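Local coordinates for protein endoglucanase (PDB 6VC5) that probably cleaves internal beta-1,4-glucosidic linkages in cellulose and related beta-glucans, as a glycoside hydrolase of family 8, at residues M40-E53 and L98-Y112. Numbering follows the deposited sequence.
Sequences MLFSAAAGDQAAFE and LALAWAGKRWKRADY
Two corners of the (alpha/alpha)6 barrel of glycoside hydrolase family 8, each joining consecutive helices (33-46 to 49-62, and 90-106 to 110-126), meet where Trp107, just past the end of helix 90-106, enters the first corner. The Gln49 side chain, extended beyond a CG anti to its backbone N (chi1 -168°), lies flat on the indole: its CG sits 3.7 Å from the centroid of the Trp107 six-membered ring, and the amide plane is only 7° from the ring plane. Arg106 CG covers the opposite indole face, while Trp107 NE1 reaches Gly47 O through a water. The indole also turns its edge to the face of Phe52, in an offset edge-to-face pair with the Phe52 and six-membered Trp107 ring centroids 5.6 Å apart. Phe52 is a knob among Ala99, Leu100, Ala103 and Tyr112, with Ala103 CB 3.4 Å from its CZ. With an alanine in place of Trp107, Gln49 would probably lose the ring its amide lies against and be freer to turn, and a gap would open beside Phe52.

Where helix 33-46 ends in a Schellman motif at Gly47, Arg106 NH1 donates to Ala44 O at 3.0 Å, and one guanidinium face rests over Gly47 CA. Further back, segments 40-46 and 98-106 run nearly parallel, their axes 22° apart, and Ala99 allows close approach, its CB 3.6 Å from Met40 CB; Leu41 CD1 packs over the Trp102 face. Beyond Phe52, Arg109 grips Asp111 side-on and its NH1 makes a long salt bridge to Glu53 OE1. Helix 300-313 touches Phe42 and Trp102, helix 4-15 packs on Ser43 and Ala51, and helix 159-169 meets Leu98 and Ala101.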
ATOM      1  N   MET A  40     -10.689  -6.150  -3.392  1.00 19.80           N
ATOM      2  CA  MET A  40     -11.749  -5.727  -2.483  1.00 22.02           C
ATOM      3  C   MET A  40     -11.905  -4.206  -2.480  1.00 21.49           C
ATOM      4  O   MET A  40     -13.026  -3.680  -2.532  1.00 19.41           O
ATOM      5  CB  MET A  40     -11.430  -6.259  -1.088  1.00 17.97           C
ATOM      6  CG  MET A  40     -11.583  -7.770  -0.969  1.00 15.22           C
ATOM      7  SD  MET A  40     -10.915  -8.375   0.622  1.00  7.18           S
ATOM      8  CE  MET A  40     -12.086  -7.617   1.812  1.00 11.75           C
ATOM      9  N   LEU A  41     -10.784  -3.479  -2.441  1.00 11.64           N
ATOM     10  CA  LEU A  41     -10.868  -2.020  -2.402  1.00  9.60           C
ATOM     11  C   LEU A  41     -11.467  -1.464  -3.692  1.00  8.79           C
ATOM     12  O   LEU A  41     -12.308  -0.552  -3.660  1.00  8.84           O
ATOM     13  CB  LEU A  41      -9.477  -1.431  -2.156  1.00  9.95           C
ATOM     14  CG  LEU A  41      -9.424   0.069  -1.833  1.00 10.35           C
ATOM     15  CD1 LEU A  41      -9.897   0.294  -0.403  1.00 10.83           C
ATOM     16  CD2 LEU A  41      -8.016   0.616  -2.030  1.00 13.14           C
ATOM     17  N   PHE A  42     -11.007  -1.969  -4.846  1.00  6.85           N
ATOM     18  CA  PHE A  42     -11.490  -1.451  -6.125  1.00  6.60           C
ATOM     19  C   PHE A  42     -12.962  -1.795  -6.350  1.00  7.38           C
ATOM     20  O   PHE A  42     -13.728  -0.967  -6.860  1.00  9.28           O
ATOM     21  CB  PHE A  42     -10.654  -1.997  -7.287  1.00  8.78           C
ATOM     22  CG  PHE A  42      -9.166  -1.717  -7.203  1.00  7.65           C
ATOM     23  CD1 PHE A  42      -8.649  -0.742  -6.371  1.00 10.06           C
ATOM     24  CD2 PHE A  42      -8.290  -2.459  -7.982  1.00  9.15           C
ATOM     25  CE1 PHE A  42      -7.266  -0.506  -6.310  1.00 10.25           C
ATOM     26  CE2 PHE A  42      -6.922  -2.231  -7.929  1.00 10.86           C
ATOM     27  CZ  PHE A  42      -6.414  -1.255  -7.080  1.00 10.38           C
ATOM     28  N   SER A  43     -13.372  -3.022  -6.002  1.00  7.70           N
ATOM     29  CA  SER A  43     -14.768  -3.414  -6.160  1.00  8.30           C
ATOM     30  C   SER A  43     -15.680  -2.651  -5.205  1.00  9.10           C
ATOM     31  O   SER A  43     -16.803  -2.294  -5.577  1.00 10.22           O
ATOM     32  CB  SER A  43     -14.930  -4.934  -6.028  1.00  8.17           C
ATOM     33  OG  SER A  43     -14.581  -5.397  -4.744  1.00 10.49           O
ATOM     34  N   ALA A  44     -15.215  -2.376  -3.982  1.00  9.21           N
ATOM     35  CA  ALA A  44     -16.007  -1.541  -3.072  1.00  9.90           C
ATOM     36  C   ALA A  44     -16.163  -0.125  -3.618  1.00 10.56           C
ATOM     37  O   ALA A  44     -17.262   0.442  -3.599  1.00 12.13           O
ATOM     38  CB  ALA A  44     -15.351  -1.510  -1.691  1.00 10.39           C
ATOM     39  N   ALA A  45     -15.064   0.473  -4.095  1.00 10.07           N
ATOM     40  CA  ALA A  45     -15.126   1.824  -4.657  1.00 10.81           C
ATOM     41  C   ALA A  45     -16.020   1.877  -5.892  1.00 11.75           C
ATOM     42  O   ALA A  45     -16.751   2.854  -6.102  1.00 13.97           O
ATOM     43  CB  ALA A  45     -13.714   2.300  -5.002  1.00 12.06           C
ATOM     44  N   ALA A  46     -15.966   0.844  -6.733  1.00 11.43           N
ATOM     45  CA  ALA A  46     -16.754   0.786  -7.957  1.00 12.90           C
ATOM     46  C   ALA A  46     -18.203   0.367  -7.728  1.00 13.75           C
ATOM     47  O   ALA A  46     -19.022   0.515  -8.642  1.00 15.56           O
ATOM     48  CB  ALA A  46     -16.104  -0.195  -8.933  1.00 14.89           C
ATOM     49  N   GLY A  47     -18.539  -0.148  -6.550  1.00 13.20           N
ATOM     50  CA  GLY A  47     -19.895  -0.591  -6.278  1.00 13.98           C
ATOM     51  C   GLY A  47     -20.249  -1.958  -6.819  1.00 14.67           C
ATOM     52  O   GLY A  47     -21.422  -2.223  -7.088  1.00 17.94           O
ATOM     53  N   ASP A  48     -19.266  -2.845  -6.976  1.00 12.36           N
ATOM     54  CA  ASP A  48     -19.484  -4.184  -7.538  1.00 11.13           C
ATOM     55  C   ASP A  48     -19.540  -5.178  -6.378  1.00 11.52           C
ATOM     56  O   ASP A  48     -18.547  -5.820  -6.010  1.00 11.34           O
ATOM     57  CB  ASP A  48     -18.356  -4.508  -8.528  1.00 12.90           C
ATOM     58  CG  ASP A  48     -18.555  -5.827  -9.261  1.00 14.39           C
ATOM     59  OD1 ASP A  48     -19.490  -6.587  -8.935  1.00 15.32           O
ATOM     60  OD2 ASP A  48     -17.762  -6.104 -10.188  1.00 14.98           O
ATOM     61  N   GLN A  49     -20.733  -5.304  -5.788  1.00 12.05           N
ATOM     62  CA  GLN A  49     -20.859  -6.126  -4.589  1.00 12.24           C
ATOM     63  C   GLN A  49     -20.688  -7.615  -4.882  1.00 11.57           C
ATOM     64  O   GLN A  49     -20.140  -8.349  -4.049  1.00 12.13           O
ATOM     65  CB  GLN A  49     -22.184  -5.861  -3.875  1.00 14.48           C
ATOM     66  CG  GLN A  49     -22.197  -6.482  -2.489  1.00 15.80           C
ATOM     67  CD  GLN A  49     -23.363  -6.030  -1.638  1.00 17.01           C
ATOM     68  OE1 GLN A  49     -24.301  -5.390  -2.128  1.00 20.75           O
ATOM     69  NE2 GLN A  49     -23.309  -6.364  -0.349  1.00 17.83           N
ATOM     70  N   ALA A  50     -21.160  -8.087  -6.037  1.00 13.42           N
ATOM     71  CA  ALA A  50     -21.007  -9.502  -6.358  1.00 14.20           C
ATOM     72  C   ALA A  50     -19.538  -9.894  -6.404  1.00 13.23           C
ATOM     73  O   ALA A  50     -19.157 -10.974  -5.932  1.00 13.63           O
ATOM     74  CB  ALA A  50     -21.685  -9.814  -7.690  1.00 15.73           C
ATOM     75  N   ALA A  51     -18.694  -9.019  -6.950  1.00 11.58           N
ATOM     76  CA  ALA A  51     -17.265  -9.301  -6.958  1.00  9.36           C
ATOM     77  C   ALA A  51     -16.677  -9.193  -5.559  1.00  8.74           C
ATOM     78  O   ALA A  51     -15.923 -10.076  -5.130  1.00  9.47           O
ATOM     79  CB  ALA A  51     -16.536  -8.368  -7.927  1.00 11.79           C
ATOM     80  N   PHE A  52     -17.003  -8.110  -4.836  1.00  7.85           N
ATOM     81  CA  PHE A  52     -16.451  -7.908  -3.499  1.00  7.38           C
ATOM     82  C   PHE A  52     -16.694  -9.132  -2.631  1.00  7.71           C
ATOM     83  O   PHE A  52     -15.773  -9.633  -1.968  1.00  8.13           O
ATOM     84  CB  PHE A  52     -17.083  -6.678  -2.833  1.00  9.05           C
ATOM     85  CG  PHE A  52     -16.538  -6.412  -1.449  1.00  7.71           C
ATOM     86  CD1 PHE A  52     -15.468  -5.544  -1.279  1.00  8.30           C
ATOM     87  CD2 PHE A  52     -17.024  -7.093  -0.340  1.00  8.62           C
ATOM     88  CE1 PHE A  52     -14.928  -5.308  -0.027  1.00  7.92           C
ATOM     89  CE2 PHE A  52     -16.471  -6.885   0.918  1.00  9.09           C
ATOM     90  CZ  PHE A  52     -15.424  -5.992   1.075  1.00  9.17           C
ATOM     91  N   GLU A  53     -17.937  -9.630  -2.643  1.00  9.97           N
ATOM     92  CA  GLU A  53     -18.346 -10.715  -1.754  1.00 12.87           C
ATOM     93  C   GLU A  53     -17.465 -11.947  -1.933  1.00 11.98           C
ATOM     94  O   GLU A  53     -16.993 -12.531  -0.949  1.00 12.45           O
ATOM     95  CB  GLU A  53     -19.821 -11.060  -2.014  1.00 17.85           C
ATOM     96  CG  GLU A  53     -20.573 -11.663  -0.825  1.00 25.06           C
ATOM     97  CD  GLU A  53     -22.026 -11.191  -0.742  1.00 29.04           C
ATOM     98  OE1 GLU A  53     -22.716 -11.503   0.258  1.00 32.42           O
ATOM     99  OE2 GLU A  53     -22.479 -10.490  -1.675  1.00 31.18           O
ATOM    100  N   LEU A  98      -9.403  -1.609   5.150  1.00  6.10           N
ATOM    101  CA  LEU A  98     -10.024  -0.412   4.581  1.00  6.79           C
ATOM    102  C   LEU A  98     -11.165  -0.777   3.641  1.00  6.39           C
ATOM    103  O   LEU A  98     -12.242  -0.168   3.695  1.00  6.67           O
ATOM    104  CB  LEU A  98      -8.983   0.432   3.846  1.00  7.55           C
ATOM    105  CG  LEU A  98      -9.520   1.681   3.141  1.00  7.45           C
ATOM    106  CD1 LEU A  98     -10.147   2.645   4.120  1.00  8.09           C
ATOM    107  CD2 LEU A  98      -8.360   2.345   2.423  1.00  8.60           C
ATOM    108  N   ALA A  99     -10.961  -1.802   2.806  1.00  5.18           N
ATOM    109  CA  ALA A  99     -12.010  -2.223   1.877  1.00  5.73           C
ATOM    110  C   ALA A  99     -13.252  -2.716   2.616  1.00  6.01           C
ATOM    111  O   ALA A  99     -14.388  -2.430   2.207  1.00  6.14           O
ATOM    112  CB  ALA A  99     -11.465  -3.324   0.967  1.00  5.50           C
ATOM    113  N   LEU A 100     -13.055  -3.490   3.693  1.00  6.41           N
ATOM    114  CA  LEU A 100     -14.187  -3.945   4.503  1.00  5.30           C
ATOM    115  C   LEU A 100     -14.924  -2.782   5.156  1.00  7.45           C
ATOM    116  O   LEU A 100     -16.158  -2.797   5.241  1.00  8.07           O
ATOM    117  CB  LEU A 100     -13.706  -4.933   5.570  1.00  4.57           C
ATOM    118  CG  LEU A 100     -13.429  -6.315   4.995  1.00  6.73           C
ATOM    119  CD1 LEU A 100     -12.502  -7.092   5.897  1.00  7.69           C
ATOM    120  CD2 LEU A 100     -14.728  -7.077   4.779  1.00  6.81           C
ATOM    121  N   ALA A 101     -14.184  -1.779   5.632  1.00  6.68           N
ATOM    122  CA  ALA A 101     -14.820  -0.591   6.191  1.00  7.03           C
ATOM    123  C   ALA A 101     -15.665   0.113   5.140  1.00  7.62           C
ATOM    124  O   ALA A 101     -16.808   0.495   5.400  1.00  9.79           O
ATOM    125  CB  ALA A 101     -13.759   0.355   6.751  1.00  8.46           C
ATOM    126  N   TRP A 102     -15.116   0.298   3.936  1.00  6.59           N
ATOM    127  CA  TRP A 102     -15.884   0.954   2.884  1.00  7.53           C
ATOM    128  C   TRP A 102     -17.104   0.136   2.483  1.00  8.75           C
ATOM    129  O   TRP A 102     -18.200   0.685   2.312  1.00  8.21           O
ATOM    130  CB  TRP A 102     -14.998   1.154   1.666  1.00  7.56           C
ATOM    131  CG  TRP A 102     -14.039   2.258   1.790  1.00  8.58           C
ATOM    132  CD1 TRP A 102     -13.857   3.087   2.860  1.00  9.23           C
ATOM    133  CD2 TRP A 102     -13.149   2.713   0.769  1.00  9.60           C
ATOM    134  NE1 TRP A 102     -12.881   4.020   2.570  1.00  9.52           N
ATOM    135  CE2 TRP A 102     -12.428   3.802   1.296  1.00 10.35           C
ATOM    136  CE3 TRP A 102     -12.876   2.286  -0.536  1.00  9.94           C
ATOM    137  CZ2 TRP A 102     -11.464   4.489   0.552  1.00 11.90           C
ATOM    138  CZ3 TRP A 102     -11.908   2.961  -1.270  1.00 11.25           C
ATOM    139  CH2 TRP A 102     -11.221   4.050  -0.720  1.00 11.52           C
ATOM    140  N   ALA A 103     -16.932  -1.171   2.308  1.00  8.12           N
ATOM    141  CA  ALA A 103     -18.047  -2.033   1.922  1.00  8.38           C
ATOM    142  C   ALA A 103     -19.118  -2.060   3.000  1.00  8.78           C
ATOM    143  O   ALA A 103     -20.318  -2.064   2.696  1.00 10.25           O
ATOM    144  CB  ALA A 103     -17.525  -3.445   1.656  1.00  7.58           C
ATOM    145  N   GLY A 104     -18.711  -2.104   4.265  1.00  8.71           N
ATOM    146  CA  GLY A 104     -19.689  -2.148   5.339  1.00  8.30           C
ATOM    147  C   GLY A 104     -20.478  -0.863   5.431  1.00 10.23           C
ATOM    148  O   GLY A 104     -21.675  -0.880   5.738  1.00 11.98           O
ATOM    149  N   LYS A 105     -19.838   0.259   5.124  1.00 10.57           N
ATOM    150  CA  LYS A 105     -20.535   1.537   5.150  1.00 11.52           C
ATOM    151  C   LYS A 105     -21.478   1.671   3.958  1.00 11.71           C
ATOM    152  O   LYS A 105     -22.664   1.986   4.124  1.00 14.01           O
ATOM    153  CB  LYS A 105     -19.503   2.666   5.212  1.00 13.86           C
ATOM    154  CG  LYS A 105     -18.940   2.814   6.620  1.00 16.85           C
ATOM    155  CD  LYS A 105     -17.692   3.677   6.713  1.00 19.92           C
ATOM    156  CE  LYS A 105     -17.353   3.921   8.182  1.00 24.23           C
ATOM    157  NZ  LYS A 105     -16.161   4.791   8.383  1.00 27.24           N
ATOM    158  N   ARG A 106     -20.990   1.385   2.752  1.00 12.09           N
ATOM    159  CA  ARG A 106     -21.797   1.635   1.562  1.00 14.31           C
ATOM    160  C   ARG A 106     -22.957   0.653   1.420  1.00 13.79           C
ATOM    161  O   ARG A 106     -24.016   1.022   0.896  1.00 15.10           O
ATOM    162  CB  ARG A 106     -20.905   1.624   0.324  1.00 17.52           C
ATOM    163  CG  ARG A 106     -21.070   0.412  -0.545  1.00 20.55           C
ATOM    164  CD  ARG A 106     -21.549   0.828  -1.911  1.00 22.37           C
ATOM    165  NE  ARG A 106     -20.416   1.273  -2.697  1.00 21.52           N
ATOM    166  CZ  ARG A 106     -20.488   2.017  -3.792  1.00 18.87           C
ATOM    167  NH1 ARG A 106     -19.369   2.363  -4.409  1.00 19.83           N
ATOM    168  NH2 ARG A 106     -21.658   2.408  -4.277  1.00 21.64           N
ATOM    169  N   TRP A 107     -22.795  -0.585   1.884  1.00 13.53           N
ATOM    170  CA  TRP A 107     -23.838  -1.598   1.761  1.00 13.13           C
ATOM    171  C   TRP A 107     -24.538  -1.883   3.084  1.00 13.95           C
ATOM    172  O   TRP A 107     -25.366  -2.800   3.152  1.00 15.56           O
ATOM    173  CB  TRP A 107     -23.296  -2.876   1.108  1.00 13.99           C
ATOM    174  CG  TRP A 107     -22.849  -2.653  -0.330  1.00 14.41           C
ATOM    175  CD1 TRP A 107     -23.568  -2.059  -1.331  1.00 16.51           C
ATOM    176  CD2 TRP A 107     -21.584  -3.017  -0.909  1.00 13.89           C
ATOM    177  NE1 TRP A 107     -22.829  -2.034  -2.495  1.00 17.01           N
ATOM    178  CE2 TRP A 107     -21.611  -2.618  -2.261  1.00 15.83           C
ATOM    179  CE3 TRP A 107     -20.437  -3.653  -0.414  1.00 15.12           C
ATOM    180  CZ2 TRP A 107     -20.527  -2.819  -3.123  1.00 15.97           C
ATOM    181  CZ3 TRP A 107     -19.368  -3.854  -1.269  1.00 15.67           C
ATOM    182  CH2 TRP A 107     -19.421  -3.439  -2.610  1.00 15.31           C
ATOM    183  N   LYS A 108     -24.236  -1.110   4.132  1.00 14.30           N
ATOM    184  CA  LYS A 108     -24.936  -1.197   5.420  1.00 15.45           C
ATOM    185  C   LYS A 108     -24.773  -2.575   6.059  1.00 14.71           C
ATOM    186  O   LYS A 108     -25.723  -3.150   6.593  1.00 17.32           O
ATOM    187  CB  LYS A 108     -26.418  -0.812   5.297  1.00 19.33           C
ATOM    188  CG  LYS A 108     -26.652   0.538   4.620  1.00 22.24           C
ATOM    189  CD  LYS A 108     -28.136   0.787   4.350  1.00 23.50           C
ATOM    190  CE  LYS A 108     -28.620  -0.025   3.160  1.00 27.23           C
ATOM    191  NZ  LYS A 108     -27.650   0.044   2.025  1.00 27.70           N
ATOM    192  N   ARG A 109     -23.549  -3.103   6.010  1.00 11.97           N
ATOM    193  CA  ARG A 109     -23.240  -4.464   6.432  1.00 12.02           C
ATOM    194  C   ARG A 109     -22.394  -4.386   7.698  1.00 11.34           C
ATOM    195  O   ARG A 109     -21.170  -4.207   7.629  1.00 10.51           O
ATOM    196  CB  ARG A 109     -22.494  -5.199   5.324  1.00 14.17           C
ATOM    197  CG  ARG A 109     -23.383  -5.672   4.193  1.00 14.96           C
ATOM    198  CD  ARG A 109     -24.179  -6.900   4.604  1.00 15.18           C
ATOM    199  NE  ARG A 109     -23.336  -8.070   4.824  1.00 16.61           N
ATOM    200  CZ  ARG A 109     -23.098  -8.998   3.906  1.00 14.95           C
ATOM    201  NH1 ARG A 109     -23.647  -8.886   2.700  1.00 17.17           N
ATOM    202  NH2 ARG A 109     -22.327 -10.041   4.193  1.00 15.14           N
ATOM    203  N   ALA A 110     -23.050  -4.547   8.850  1.00 11.33           N
ATOM    204  CA  ALA A 110     -22.349  -4.434  10.125  1.00 11.51           C
ATOM    205  C   ALA A 110     -21.287  -5.510  10.285  1.00 11.17           C
ATOM    206  O   ALA A 110     -20.288  -5.295  10.983  1.00 11.49           O
ATOM    207  CB  ALA A 110     -23.350  -4.483  11.284  1.00 13.60           C
ATOM    208  N   ASP A 111     -21.481  -6.669   9.648  1.00 10.22           N
ATOM    209  CA  ASP A 111     -20.487  -7.731   9.739  1.00 10.99           C
ATOM    210  C   ASP A 111     -19.176  -7.327   9.067  1.00  9.44           C
ATOM    211  O   ASP A 111     -18.094  -7.698   9.542  1.00 11.07           O
ATOM    212  CB  ASP A 111     -21.043  -9.034   9.149  1.00 11.96           C
ATOM    213  CG  ASP A 111     -21.499  -8.875   7.717  1.00 14.86           C
ATOM    214  OD1 ASP A 111     -22.372  -8.017   7.453  1.00 16.93           O
ATOM    215  OD2 ASP A 111     -20.982  -9.611   6.848  1.00 17.00           O
ATOM    216  N   TYR A 112     -19.243  -6.578   7.958  1.00  7.91           N
ATOM    217  CA  TYR A 112     -18.015  -6.125   7.315  1.00  6.98           C
ATOM    218  C   TYR A 112     -17.287  -5.109   8.189  1.00  8.42           C
ATOM    219  O   TYR A 112     -16.050  -5.106   8.244  1.00  8.06           O
ATOM    220  CB  TYR A 112     -18.320  -5.529   5.935  1.00  8.41           C
ATOM    221  CG  TYR A 112     -18.736  -6.511   4.842  1.00  8.46           C
ATOM    222  CD1 TYR A 112     -18.451  -7.864   4.938  1.00 10.23           C
ATOM    223  CD2 TYR A 112     -19.408  -6.052   3.708  1.00  9.78           C
ATOM    224  CE1 TYR A 112     -18.827  -8.751   3.921  1.00 11.03           C
ATOM    225  CE2 TYR A 112     -19.784  -6.922   2.692  1.00 11.60           C
ATOM    226  CZ  TYR A 112     -19.491  -8.268   2.813  1.00 11.32           C
ATOM    227  OH  TYR A 112     -19.864  -9.134   1.800  1.00 14.70           O
TER
HETATM  228  O   HOH W   1     -19.406   3.735  -6.747  1.00 38.29           O
HETATM  229  O   HOH W   2     -23.469  -1.140  -5.292  1.00 30.96           O
HETATM  230  O   HOH W   3     -25.203  -6.760   1.258  1.00 26.01           O
HETATM  231  O   HOH W   4     -18.531 -11.879   1.624  1.00 29.48           O
HETATM  232  O   HOH W   5     -20.620 -12.109   2.725  1.00 34.76           O